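Local coordinates for uncharacterized protein (PDB 4MJG) that is of unknown function but belongs to the DUF4853 family and is built around an antiparallel beta-sheet, at residues S17-I22 with T139-D144; P50-C55 with F149-V154; G62-G67 with R131-C136; W91-Q96 with Q110-Y115. All coordinates share one frame; numbering follows the deposited sequence.

How the contacts relate
The chain first enters the contacts at helix 18-24, where contact 1 joins 17-22 to the loop 139-144 and closes a span of more than a hundred residues. Strand 44-55 then supplies 50-55, which contact 2 ties to 149-154, further along that same loop region; because their segments alternate, contacts 1 and 2 cross. Contact 3 pairs neighbouring strands 62-73 and 127-133 and is nested inside both. Innermost is contact 4, a hairpin of strands 92-97 and 107-113 at one border of the sheet. The disulfide Cys55-Cys136 links contacts 2 and 3 directly. Contact 4 lies farther off, its centre about 21 Å from that of contact 2, but meets contact 3 where Tyr115 packs on Ala135.

Contact 1: S17-I22 with T139-D144; sequences SIEEYI and TNKPLD
The hydroxyl of Thr139 donates to the carboxylate of Glu19, OG1 to OE1 3.2 Å, meeting the oxygen from above the carboxylate plane. The same OG1 accepts from Lys141 N at 3.1 Å with an N-H...O angle of 160°, an ST turn, so OG1 is engaged both as donor and as acceptor. That oxygen stands anti to its residue's nitrogen (chi1 -174°), beside the carbonyl carbon, where it serves both the turn and the glutamate. Lys141 bends at chi2 and crosses Glu19 at about a right angle, so that its methylenes pass by the carboxylate, Lys141 CG lying 3.4 Å from Glu19 OE2. Its NZ stays 4.2 Å from Glu19 OE2, too long for a salt bridge, though the opposite charges probably still attract. The helical side of the contact is the first turn of helix 18-24, where Ser17 is the N-cap and its OG accepts from Glu20 N at 3.2 Å. Inward from the polar pair, the CG2 methyl of Ile18 packs on Thr139 CB at 3.8 Å. Ile18 and Thr139 both also touch Tyr63 of strand 62-73, and a backbone hydrogen bond joins Ile18 to Pro138, the residue before Thr139.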
loop_
_atom_site.group_PDB
_atom_site.type_symbol
_atom_site.label_atom_id
_atom_site.label_comp_id
_atom_site.label_asym_id
_atom_site.label_seq_id
_atom_site.Cartn_x
_atom_site.Cartn_y
_atom_site.Cartn_z
ATOM N N SER A 17 -15.746 7.893 4.976
ATOM C CA SER A 17 -15.097 8.040 6.274
ATOM C C SER A 17 -13.893 7.114 6.379
ATOM O O SER A 17 -13.824 6.084 5.705
ATOM C CB SER A 17 -16.072 7.743 7.415
ATOM O OG SER A 17 -16.278 6.349 7.548
ATOM N N ILE A 18 -12.950 7.494 7.234
ATOM C CA ILE A 18 -11.772 6.676 7.521
ATOM C C ILE A 18 -12.135 5.216 7.811
ATOM O O ILE A 18 -11.469 4.301 7.327
ATOM C CB ILE A 18 -10.948 7.273 8.694
ATOM C CG1 ILE A 18 -9.684 6.446 8.967
ATOM C CG2 ILE A 18 -11.785 7.397 9.964
ATOM C CD1 ILE A 18 -8.690 6.440 7.826
ATOM N N GLU A 19 -13.203 5.010 8.577
ATOM C CA GLU A 19 -13.632 3.666 8.960
ATOM C C GLU A 19 -14.173 2.881 7.768
ATOM O O GLU A 19 -13.928 1.678 7.653
ATOM C CB GLU A 19 -14.691 3.748 10.060
ATOM C CG GLU A 19 -14.173 4.328 11.371
ATOM C CD GLU A 19 -15.111 5.366 11.964
ATOM O OE1 GLU A 19 -15.312 6.428 11.323
ATOM O OE2 GLU A 19 -15.640 5.119 13.071
ATOM N N GLU A 20 -14.909 3.563 6.891
ATOM C CA GLU A 20 -15.428 2.952 5.668
ATOM C C GLU A 20 -14.283 2.580 4.739
ATOM O O GLU A 20 -14.328 1.545 4.066
ATOM C CB GLU A 20 -16.382 3.922 4.957
ATOM C CG GLU A 20 -16.981 3.424 3.642
ATOM C CD GLU A 20 -18.081 2.392 3.821
ATOM O OE1 GLU A 20 -18.348 1.968 4.964
ATOM O OE2 GLU A 20 -18.686 2.000 2.799
ATOM N N TYR A 21 -13.261 3.430 4.709
ATOM C CA TYR A 21 -12.103 3.217 3.849
ATOM C C TYR A 21 -11.287 2.021 4.323
ATOM O O TYR A 21 -10.896 1.161 3.525
ATOM C CB TYR A 21 -11.231 4.462 3.839
ATOM C CG TYR A 21 -10.217 4.511 2.722
ATOM C CD1 TYR A 21 -8.942 3.980 2.882
ATOM C CD2 TYR A 21 -10.523 5.125 1.515
ATOM C CE1 TYR A 21 -8.004 4.046 1.861
ATOM C CE2 TYR A 21 -9.594 5.200 0.489
ATOM C CZ TYR A 21 -8.339 4.659 0.662
ATOM O OH TYR A 21 -7.425 4.747 -0.362
ATOM N N ILE A 22 -11.039 1.974 5.627
ATOM C CA ILE A 22 -10.344 0.844 6.238
ATOM C C ILE A 22 -11.093 -0.462 5.963
ATOM O O ILE A 22 -10.490 -1.478 5.593
ATOM C CB ILE A 22 -10.182 1.060 7.758
ATOM C CG1 ILE A 22 -9.110 2.127 8.014
ATOM C CG2 ILE A 22 -9.800 -0.238 8.452
ATOM C CD1 ILE A 22 -9.053 2.632 9.437
ATOM N N THR A 139 -14.247 12.151 9.359
ATOM C CA THR A 139 -14.880 11.244 10.313
ATOM C C THR A 139 -15.725 12.012 11.324
ATOM O O THR A 139 -15.463 13.180 11.607
ATOM C CB THR A 139 -13.841 10.401 11.082
ATOM O OG1 THR A 139 -14.519 9.434 11.897
ATOM C CG2 THR A 139 -12.947 11.285 11.955
ATOM N N ASN A 140 -16.731 11.339 11.870
ATOM C CA ASN A 140 -17.525 11.886 12.968
ATOM C C ASN A 140 -16.917 11.559 14.339
ATOM O O ASN A 140 -17.476 11.926 15.373
ATOM C CB ASN A 140 -18.970 11.377 12.890
ATOM C CG ASN A 140 -19.078 9.867 13.058
ATOM O OD1 ASN A 140 -18.073 9.151 13.126
ATOM N ND2 ASN A 140 -20.308 9.373 13.117
ATOM N N LYS A 141 -15.781 10.866 14.339
ATOM C CA LYS A 141 -15.118 10.443 15.571
ATOM C C LYS A 141 -14.118 11.500 16.026
ATOM O O LYS A 141 -13.769 12.390 15.253
ATOM C CB LYS A 141 -14.395 9.108 15.353
ATOM C CG LYS A 141 -15.272 7.983 14.819
ATOM C CD LYS A 141 -16.400 7.626 15.772
ATOM C CE LYS A 141 -17.187 6.431 15.265
ATOM N NZ LYS A 141 -18.463 6.238 16.005
ATOM N N PRO A 142 -13.656 11.412 17.290
ATOM C CA PRO A 142 -12.688 12.382 17.800
ATOM C C PRO A 142 -11.413 12.456 16.975
ATOM O O PRO A 142 -10.927 11.433 16.501
ATOM C CB PRO A 142 -12.373 11.858 19.203
ATOM C CG PRO A 142 -13.604 11.143 19.613
ATOM C CD PRO A 142 -14.128 10.508 18.357
ATOM N N LEU A 143 -10.890 13.667 16.814
ATOM C CA LEU A 143 -9.628 13.891 16.113
ATOM C C LEU A 143 -8.484 13.714 17.107
ATOM O O LEU A 143 -8.719 13.534 18.304
ATOM C CB LEU A 143 -9.600 15.293 15.493
ATOM C CG LEU A 143 -10.439 15.531 14.225
ATOM C CD1 LEU A 143 -11.812 14.874 14.269
ATOM C CD2 LEU A 143 -10.583 17.025 13.978
ATOM N N ASP A 144 -7.252 13.748 16.611
ATOM C CA ASP A 144 -6.053 13.604 17.455
ATOM C C ASP A 144 -6.051 12.327 18.320
ATOM O O ASP A 144 -5.628 12.349 19.477
ATOM C CB ASP A 144 -5.851 14.853 18.332
ATOM C CG ASP A 144 -5.598 16.113 17.512
ATOM O OD1 ASP A 144 -4.882 16.040 16.487
ATOM O OD2 ASP A 144 -6.115 17.183 17.900
#

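Contact 2: P50-C55 with F149-V154; sequences PYVQVC and FVLPSV
Val52 spreads its two methyl groups over a pair of side chains from the loop: CG1 lies 4.0 Å from Phe149 CD2, and CG2 lies 4.0 Å from Leu151 CD2. With CG1 anti to the backbone nitrogen (chi1 177°) and CG2 anti to the carbonyl carbon, the valine fork straddles the two partners, crossing Phe149 at about a right angle. Leu151 divides its branches in the same manner. While CD2 serves Val52, CD1 reaches the strand backbone, 3.4 Å from Pro50 O and 3.8 Å from Tyr51 CA, and comes within 4.3 Å of Pro50 CG. The main chains remain well separated, Val52 CA and Phe149 CA being 7.6 Å apart, so the segments associate through apolar side chains and not by strand pairing. The CB of Tyr51 points away from the loop, those of Pro50 and Val52 toward it. Beyond the two segments, Phe149 makes a T-shaped stack with Tyr63 and packs on Ile18, while Leu151 and Pro152 rest on Ile22. Ser153 ends the loop as the N-cap of helix 154-157. Strand 44-55 is hydrogen-bonded to its neighbour 62-73, for example Tyr51 with Val66, and the arrangement is that of an irregular loop which, together with helix 18-24, packs over one face of an antiparallel sheet.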
loop_
_atom_site.group_PDB
_atom_site.type_symbol
_atom_site.label_atom_id
_atom_site.label_comp_id
_atom_site.label_asym_id
_atom_site.label_seq_id
_atom_site.Cartn_x
_atom_site.Cartn_y
_atom_site.Cartn_z
ATOM N N PRO A 50 0.088 -1.742 9.037
ATOM C CA PRO A 50 -0.641 -0.518 8.751
ATOM C C PRO A 50 -0.884 0.288 10.012
ATOM O O PRO A 50 -0.887 -0.259 11.119
ATOM C CB PRO A 50 -1.964 -1.030 8.201
ATOM C CG PRO A 50 -2.183 -2.302 8.940
ATOM C CD PRO A 50 -0.816 -2.908 9.093
ATOM N N TYR A 51 -1.096 1.583 9.832
ATOM C CA TYR A 51 -1.364 2.473 10.942
ATOM C C TYR A 51 -2.108 3.699 10.436
ATOM O O TYR A 51 -2.120 3.988 9.237
ATOM C CB TYR A 51 -0.058 2.876 11.642
ATOM C CG TYR A 51 0.942 3.576 10.746
ATOM C CD1 TYR A 51 1.832 2.846 9.967
ATOM C CD2 TYR A 51 1.003 4.970 10.681
ATOM C CE1 TYR A 51 2.753 3.479 9.150
ATOM C CE2 TYR A 51 1.918 5.611 9.864
ATOM C CZ TYR A 51 2.790 4.860 9.100
ATOM O OH TYR A 51 3.707 5.491 8.286
ATOM N N VAL A 52 -2.740 4.405 11.362
ATOM C CA VAL A 52 -3.496 5.608 11.047
ATOM C C VAL A 52 -2.737 6.798 11.610
ATOM O O VAL A 52 -2.064 6.678 12.637
ATOM C CB VAL A 52 -4.904 5.534 11.660
ATOM C CG1 VAL A 52 -5.689 6.811 11.403
ATOM C CG2 VAL A 52 -5.652 4.328 11.110
ATOM N N GLN A 53 -2.827 7.941 10.937
ATOM C CA GLN A 53 -2.260 9.175 11.476
ATOM C C GLN A 53 -3.136 10.375 11.149
ATOM O O GLN A 53 -3.913 10.350 10.200
ATOM C CB GLN A 53 -0.825 9.388 10.982
ATOM C CG GLN A 53 -0.680 9.547 9.484
ATOM C CD GLN A 53 0.754 9.829 9.067
ATOM O OE1 GLN A 53 1.690 9.182 9.540
ATOM N NE2 GLN A 53 0.933 10.785 8.161
ATOM N N VAL A 54 -2.993 11.422 11.955
ATOM C CA VAL A 54 -3.770 12.648 11.804
ATOM C C VAL A 54 -3.366 13.334 10.504
ATOM O O VAL A 54 -2.247 13.158 10.025
ATOM C CB VAL A 54 -3.530 13.604 12.997
ATOM C CG1 VAL A 54 -4.355 14.879 12.858
ATOM C CG2 VAL A 54 -3.858 12.903 14.308
ATOM N N CYS A 55 -4.290 14.093 9.925
ATOM C CA CYS A 55 -4.002 14.902 8.740
ATOM C C CYS A 55 -4.975 16.067 8.635
ATOM O O CYS A 55 -5.915 16.184 9.425
ATOM C CB CYS A 55 -4.075 14.063 7.456
ATOM S SG CYS A 55 -5.622 13.159 7.247
ATOM N N PHE A 149 -8.893 3.483 15.849
ATOM C CA PHE A 149 -9.459 2.712 14.736
ATOM C C PHE A 149 -8.846 1.333 14.595
ATOM O O PHE A 149 -7.634 1.206 14.476
ATOM C CB PHE A 149 -9.249 3.454 13.425
ATOM C CG PHE A 149 -9.786 4.851 13.432
ATOM C CD1 PHE A 149 -11.152 5.081 13.368
ATOM C CD2 PHE A 149 -8.927 5.936 13.504
ATOM C CE1 PHE A 149 -11.649 6.366 13.374
ATOM C CE2 PHE A 149 -9.417 7.225 13.510
ATOM C CZ PHE A 149 -10.781 7.441 13.444
ATOM N N VAL A 150 -9.691 0.305 14.598
ATOM C CA VAL A 150 -9.236 -1.060 14.346
ATOM C C VAL A 150 -8.778 -1.168 12.903
ATOM O O VAL A 150 -9.361 -0.547 12.019
ATOM C CB VAL A 150 -10.332 -2.125 14.602
ATOM C CG1 VAL A 150 -10.782 -2.082 16.052
ATOM C CG2 VAL A 150 -11.520 -1.954 13.656
ATOM N N LEU A 151 -7.741 -1.968 12.680
ATOM C CA LEU A 151 -7.188 -2.185 11.348
ATOM C C LEU A 151 -7.302 -3.654 10.971
ATOM O O LEU A 151 -7.315 -4.520 11.840
ATOM C CB LEU A 151 -5.728 -1.753 11.325
ATOM C CG LEU A 151 -5.519 -0.242 11.446
ATOM C CD1 LEU A 151 -4.126 0.078 11.956
ATOM C CD2 LEU A 151 -5.785 0.435 10.113
ATOM N N PRO A 152 -7.390 -3.945 9.666
ATOM C CA PRO A 152 -7.657 -5.317 9.269
ATOM C C PRO A 152 -6.455 -6.209 9.497
ATOM O O PRO A 152 -5.318 -5.770 9.326
ATOM C CB PRO A 152 -7.956 -5.198 7.774
ATOM C CG PRO A 152 -7.175 -4.015 7.335
ATOM C CD PRO A 152 -7.106 -3.076 8.508
ATOM N N SER A 153 -6.717 -7.454 9.888
ATOM C CA SER A 153 -5.686 -8.480 9.939
ATOM C C SER A 153 -5.140 -8.683 8.536
ATOM O O SER A 153 -5.802 -8.364 7.546
ATOM C CB SER A 153 -6.264 -9.797 10.455
ATOM O OG SER A 153 -7.323 -10.236 9.619
ATOM N N VAL A 154 -3.941 -9.234 8.445
ATOM C CA VAL A 154 -3.349 -9.525 7.149
ATOM C C VAL A 154 -4.178 -10.564 6.376
ATOM O O VAL A 154 -4.102 -10.635 5.151
ATOM C CB VAL A 154 -1.887 -9.985 7.297
ATOM C CG1 VAL A 154 -1.819 -11.401 7.850
ATOM C CG2 VAL A 154 -1.160 -9.880 5.965
#

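Contact 3: G62-G67 with R131-C136; sequences GYRVVG and RSRSAC. With SO4 (sulfate ion), chain C; SO4 (sulfate ion), chain D.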
loop_
_atom_site.group_PDB
_atom_site.type_symbol
_atom_site.label_atom_id
_atom_site.label_comp_id
_atom_site.label_asym_id
_atom_site.label_seq_id
_atom_site.Cartn_x
_atom_site.Cartn_y
_atom_site.Cartn_z
ATOM N N GLY A 62 -8.764 15.408 9.680
ATOM C CA GLY A 62 -9.260 14.046 9.634
ATOM C C GLY A 62 -8.180 13.020 9.895
ATOM O O GLY A 62 -7.290 13.233 10.720
ATOM N N TYR A 63 -8.275 11.895 9.197
ATOM C CA TYR A 63 -7.367 10.784 9.394
ATOM C C TYR A 63 -6.937 10.179 8.065
ATOM O O TYR A 63 -7.698 10.159 7.093
ATOM C CB TYR A 63 -8.023 9.706 10.247
ATOM C CG TYR A 63 -8.159 10.066 11.703
ATOM C CD1 TYR A 63 -7.043 10.127 12.528
ATOM C CD2 TYR A 63 -9.402 10.323 12.262
ATOM C CE1 TYR A 63 -7.162 10.444 13.873
ATOM C CE2 TYR A 63 -9.532 10.638 13.604
ATOM C CZ TYR A 63 -8.406 10.697 14.404
ATOM O OH TYR A 63 -8.521 11.003 15.739
ATOM N N ARG A 64 -5.711 9.673 8.060
ATOM C CA ARG A 64 -5.087 9.086 6.893
ATOM C C ARG A 64 -4.700 7.662 7.255
ATOM O O ARG A 64 -4.343 7.395 8.397
ATOM C CB ARG A 64 -3.830 9.884 6.566
ATOM C CG ARG A 64 -3.160 9.507 5.268
ATOM C CD ARG A 64 -1.803 10.183 5.137
ATOM N NE ARG A 64 -1.867 11.632 5.325
ATOM C CZ ARG A 64 -2.368 12.497 4.445
ATOM N NH1 ARG A 64 -2.889 12.086 3.290
ATOM N NH2 ARG A 64 -2.366 13.792 4.732
ATOM N N VAL A 65 -4.750 6.752 6.292
ATOM C CA VAL A 65 -4.349 5.369 6.556
ATOM C C VAL A 65 -3.185 4.929 5.660
ATOM O O VAL A 65 -3.292 4.890 4.426
ATOM C CB VAL A 65 -5.543 4.382 6.487
ATOM C CG1 VAL A 65 -6.233 4.405 5.131
ATOM C CG2 VAL A 65 -5.094 2.971 6.832
ATOM N N VAL A 66 -2.062 4.630 6.313
ATOM C CA VAL A 66 -0.925 3.987 5.677
ATOM C C VAL A 66 -1.164 2.487 5.786
ATOM O O VAL A 66 -1.377 1.972 6.885
ATOM C CB VAL A 66 0.399 4.346 6.387
ATOM C CG1 VAL A 66 1.560 3.550 5.809
ATOM C CG2 VAL A 66 0.670 5.845 6.302
ATOM N N GLY A 67 -1.133 1.787 4.660
ATOM C CA GLY A 67 -1.435 0.353 4.644
ATOM C C GLY A 67 -0.237 -0.516 4.969
ATOM O O GLY A 67 0.807 -0.024 5.408
ATOM N N ARG A 131 3.715 0.040 -0.939
ATOM C CA ARG A 131 3.234 0.799 0.209
ATOM C C ARG A 131 2.004 1.618 -0.217
ATOM O O ARG A 131 1.905 2.080 -1.353
ATOM C CB ARG A 131 4.360 1.693 0.752
ATOM C CG ARG A 131 3.939 2.705 1.813
ATOM C CD ARG A 131 5.145 3.264 2.560
ATOM N NE ARG A 131 4.789 4.356 3.468
ATOM C CZ ARG A 131 4.508 5.606 3.093
ATOM N NH1 ARG A 131 4.519 5.957 1.807
ATOM N NH2 ARG A 131 4.202 6.520 4.013
ATOM N N SER A 132 1.041 1.759 0.677
ATOM C CA SER A 132 -0.148 2.565 0.394
ATOM C C SER A 132 -0.265 3.688 1.403
ATOM O O SER A 132 0.185 3.558 2.536
ATOM C CB SER A 132 -1.410 1.700 0.393
ATOM O OG SER A 132 -1.880 1.466 1.705
ATOM N N ARG A 133 -0.854 4.798 0.975
ATOM C CA ARG A 133 -1.052 5.952 1.834
ATOM C C ARG A 133 -2.275 6.710 1.323
ATOM O O ARG A 133 -2.198 7.452 0.349
ATOM C CB ARG A 133 0.193 6.834 1.833
ATOM C CG ARG A 133 0.068 8.100 2.667
ATOM C CD ARG A 133 1.414 8.790 2.850
ATOM N NE ARG A 133 1.320 9.984 3.694
ATOM C CZ ARG A 133 1.025 11.209 3.261
ATOM N NH1 ARG A 133 0.777 11.442 1.977
ATOM N NH2 ARG A 133 0.968 12.218 4.123
ATOM N N SER A 134 -3.409 6.505 1.980
ATOM C CA SER A 134 -4.669 7.113 1.553
ATOM C C SER A 134 -4.599 8.634 1.564
ATOM O O SER A 134 -3.692 9.225 2.151
ATOM C CB SER A 134 -5.817 6.685 2.472
ATOM O OG SER A 134 -5.808 7.446 3.669
ATOM N N ALA A 135 -5.585 9.252 0.918
ATOM C CA ALA A 135 -5.823 10.681 1.059
ATOM C C ALA A 135 -6.356 10.928 2.455
ATOM O O ALA A 135 -6.697 9.979 3.165
ATOM C CB ALA A 135 -6.832 11.148 0.023
ATOM N N CYS A 136 -6.424 12.192 2.855
ATOM C CA CYS A 136 -6.982 12.550 4.158
ATOM C C CYS A 136 -8.491 12.314 4.131
ATOM O O CYS A 136 -9.165 12.722 3.190
ATOM C CB CYS A 136 -6.676 14.007 4.500
ATOM S SG CYS A 136 -6.880 14.427 6.249
HETATM S S SO4 C . -4.364 14.752 1.165
HETATM O O1 SO4 C . -5.730 14.181 1.095
HETATM O O2 SO4 C . -3.359 13.778 0.678
HETATM O O3 SO4 C . -4.306 15.956 0.306
HETATM O O4 SO4 C . -4.070 15.129 2.565
HETATM S S SO4 D . 4.388 10.162 5.772
HETATM O O1 SO4 D . 4.808 10.067 4.354
HETATM O O2 SO4 D . 4.114 11.577 6.126
HETATM O O3 SO4 D . 3.168 9.344 5.969
HETATM O O4 SO4 D . 5.472 9.640 6.636
HETATM O O HOH W 1 -3.893 3.257 2.232
#
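Strands 62-73 and 127-133 run antiparallel as neighbours inside the sheet, and Val66 and Arg133 form the bridge between them. Backbone bonds run from Ser134 N to Val65 O (2.9 Å) and from Gly67 N to Ser132 O. At Ser134 a side chain stands in for the backbone: OG accepts from Val65 N at 2.9 Å, almost straight at 175°, and donates to Ala135 O at 2.7 Å, which satisfies this buried hydroxyl in both roles. A water links Val65 O with Ser132 OG.

The arginines add a stacking interaction. The guanidinium of Arg64 lies flat on that of Arg133, centres 3.8 Å apart and planes 17° apart, while Cys136 CA sits over the opposite face of the Arg64 group. A bend at chi3 (-53°) turns the Arg64 head so that NH1 donates in plane to a lone pair of Ser134 O.

Anions probably offset the positive charge of this stack. One sulfate, likely from the crystallisation liquor, accepts from Arg64 NH1 on O2 (3.1 Å), from Arg64 NH2 on O4 (3.1 Å) and from Cys136 N on O1 (2.7 Å). A second sulfate lies near Arg131 and at the edge of the Arg133 guanidinium, where Arg133 NE donates to its O3 at 3.0 Å.

Contact 4: W91-Q96 with Q110-Y115; sequences WAVAVQ and QLIDNY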
loop_
_atom_site.group_PDB
_atom_site.type_symbol
_atom_site.label_atom_id
_atom_site.label_comp_id
_atom_site.label_asym_id
_atom_site.label_seq_id
_atom_site.Cartn_x
_atom_site.Cartn_y
_atom_site.Cartn_z
ATOM N N TRP A 91 -9.868 1.894 -10.210
ATOM C CA TRP A 91 -9.873 3.036 -9.284
ATOM C C TRP A 91 -8.692 4.005 -9.466
ATOM O O TRP A 91 -8.699 5.100 -8.882
ATOM C CB TRP A 91 -9.937 2.561 -7.820
ATOM C CG TRP A 91 -8.856 1.589 -7.420
ATOM C CD1 TRP A 91 -8.968 0.231 -7.338
ATOM C CD2 TRP A 91 -7.507 1.904 -7.042
ATOM N NE1 TRP A 91 -7.775 -0.319 -6.939
ATOM C CE2 TRP A 91 -6.863 0.685 -6.748
ATOM C CE3 TRP A 91 -6.781 3.096 -6.928
ATOM C CZ2 TRP A 91 -5.526 0.623 -6.351
ATOM C CZ3 TRP A 91 -5.453 3.033 -6.529
ATOM C CH2 TRP A 91 -4.839 1.803 -6.246
ATOM N N ALA A 92 -7.689 3.604 -10.256
ATOM C CA ALA A 92 -6.484 4.411 -10.470
ATOM C C ALA A 92 -6.664 5.409 -11.608
ATOM O O ALA A 92 -6.680 5.022 -12.776
ATOM C CB ALA A 92 -5.291 3.510 -10.756
ATOM N N VAL A 93 -6.785 6.690 -11.264
ATOM C CA VAL A 93 -6.979 7.745 -12.270
ATOM C C VAL A 93 -5.692 8.108 -13.029
ATOM O O VAL A 93 -5.762 8.691 -14.107
ATOM C CB VAL A 93 -7.600 9.037 -11.670
ATOM C CG1 VAL A 93 -8.938 8.732 -11.002
ATOM C CG2 VAL A 93 -6.655 9.723 -10.687
ATOM N N ALA A 94 -4.527 7.783 -12.464
ATOM C CA ALA A 94 -3.241 8.120 -13.094
ATOM C C ALA A 94 -2.091 7.242 -12.598
ATOM O O ALA A 94 -2.115 6.754 -11.470
ATOM C CB ALA A 94 -2.911 9.587 -12.859
ATOM N N VAL A 95 -1.089 7.056 -13.457
ATOM C CA VAL A 95 0.123 6.315 -13.117
ATOM C C VAL A 95 1.310 7.263 -13.233
ATOM O O VAL A 95 1.669 7.686 -14.335
ATOM C CB VAL A 95 0.348 5.119 -14.067
ATOM C CG1 VAL A 95 1.596 4.341 -13.667
ATOM C CG2 VAL A 95 -0.875 4.212 -14.084
ATOM N N GLN A 96 1.920 7.593 -12.099
ATOM C CA GLN A 96 3.074 8.491 -12.080
ATOM C C GLN A 96 4.367 7.706 -11.906
ATOM O O GLN A 96 4.452 6.820 -11.059
ATOM C CB GLN A 96 2.930 9.510 -10.960
ATOM C CG GLN A 96 1.806 10.503 -11.188
ATOM C CD GLN A 96 1.701 11.522 -10.072
ATOM O OE1 GLN A 96 2.237 11.321 -8.981
ATOM N NE2 GLN A 96 1.009 12.623 -10.338
ATOM N N GLN A 110 3.913 5.511 -8.735
ATOM C CA GLN A 110 2.755 5.801 -7.914
ATOM C C GLN A 110 1.477 5.523 -8.685
ATOM O O GLN A 110 1.402 5.769 -9.891
ATOM C CB GLN A 110 2.766 7.264 -7.474
ATOM C CG GLN A 110 3.930 7.645 -6.577
ATOM C CD GLN A 110 5.192 7.929 -7.355
ATOM O OE1 GLN A 110 5.194 8.762 -8.271
ATOM N NE2 GLN A 110 6.279 7.244 -6.993
ATOM N N LEU A 111 0.473 5.034 -7.967
ATOM C CA LEU A 111 -0.857 4.802 -8.507
ATOM C C LEU A 111 -1.800 5.742 -7.765
ATOM O O LEU A 111 -1.994 5.593 -6.556
ATOM C CB LEU A 111 -1.247 3.344 -8.277
ATOM C CG LEU A 111 -1.730 2.532 -9.474
ATOM C CD1 LEU A 111 -0.737 2.594 -10.624
ATOM C CD2 LEU A 111 -1.955 1.093 -9.041
ATOM N N ILE A 112 -2.346 6.731 -8.470
ATOM C CA ILE A 112 -3.137 7.788 -7.835
ATOM C C ILE A 112 -4.627 7.484 -7.935
ATOM O O ILE A 112 -5.145 7.273 -9.030
ATOM C CB ILE A 112 -2.867 9.174 -8.476
ATOM C CG1 ILE A 112 -1.360 9.461 -8.579
ATOM C CG2 ILE A 112 -3.557 10.280 -7.687
ATOM C CD1 ILE A 112 -0.623 9.462 -7.254
ATOM N N ASP A 113 -5.312 7.471 -6.792
ATOM C CA ASP A 113 -6.765 7.248 -6.763
ATOM C C ASP A 113 -7.522 8.570 -6.881
ATOM O O ASP A 113 -6.934 9.653 -6.791
ATOM C CB ASP A 113 -7.199 6.478 -5.501
ATOM C CG ASP A 113 -6.886 7.221 -4.201
ATOM O OD1 ASP A 113 -7.112 8.448 -4.137
ATOM O OD2 ASP A 113 -6.425 6.572 -3.232
ATOM N N ASN A 114 -8.832 8.469 -7.076
ATOM C CA ASN A 114 -9.683 9.648 -7.302
ATOM C C ASN A 114 -9.807 10.583 -6.091
ATOM O O ASN A 114 -10.339 11.686 -6.215
ATOM C CB ASN A 114 -11.078 9.244 -7.822
ATOM C CG ASN A 114 -11.596 7.958 -7.195
ATOM O OD1 ASN A 114 -10.846 6.990 -7.013
ATOM N ND2 ASN A 114 -12.887 7.933 -6.878
ATOM N N TYR A 115 -9.311 10.142 -4.933
ATOM C CA TYR A 115 -9.255 10.974 -3.724
ATOM C C TYR A 115 -7.947 11.760 -3.617
ATOM O O TYR A 115 -7.802 12.611 -2.743
ATOM C CB TYR A 115 -9.402 10.101 -2.473
ATOM C CG TYR A 115 -10.801 9.618 -2.160
ATOM C CD1 TYR A 115 -11.808 9.609 -3.124
ATOM C CD2 TYR A 115 -11.110 9.146 -0.887
ATOM C CE1 TYR A 115 -13.085 9.161 -2.818
ATOM C CE2 TYR A 115 -12.382 8.693 -0.576
ATOM C CZ TYR A 115 -13.365 8.704 -1.543
ATOM O OH TYR A 115 -14.624 8.260 -1.228
#
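A beta hairpin of strands 92-97 and 107-113 is interrupted here by a classic bulge, in which Val93 and Ala94 together face Ile112. Val93 N donates to Ile112 O at 2.8 Å, the nitrogen nearly in line with the carbonyl bond but the bond bent at the hydrogen (132°), and Ile112 N donates to Ala94 O at 3.0 Å. Farther along, Gln96 and Gln110 form a hydrogen-bonded antiparallel pair, with Gln96 N to Gln110 O 2.9 Å and Gln110 N to Gln96 O 2.7 Å. Between this pair and the bulge, Val95 and Leu111, a non-hydrogen-bonded pair, lie side by side, Val95 CG2 being 3.8 Å from Leu111 CD1. Leu111 also sets its CG against Ala92 CB at 3.9 Å and its CD2 near the indole of Trp91, which it crosses at about a right angle. A chi1 of 55° places Trp91 CG between the backbone nitrogen and carbonyl carbon, and the ring then reaches Asp113, CE3 to CB 3.7 Å. On the face bearing Ile112, the extended Gln96 lays its amide carbon CD 4.0 Å from Ile112 CG1. An Asx turn follows at Asp113, whose OD1 accepts from Tyr115 N and also from Gly117 N. Strand 92-97 is the outermost of the sheet on this side; strand 118-123 flanks 107-113, bringing Val119 against Trp91 and Leu111 and Leu118 against Ile112.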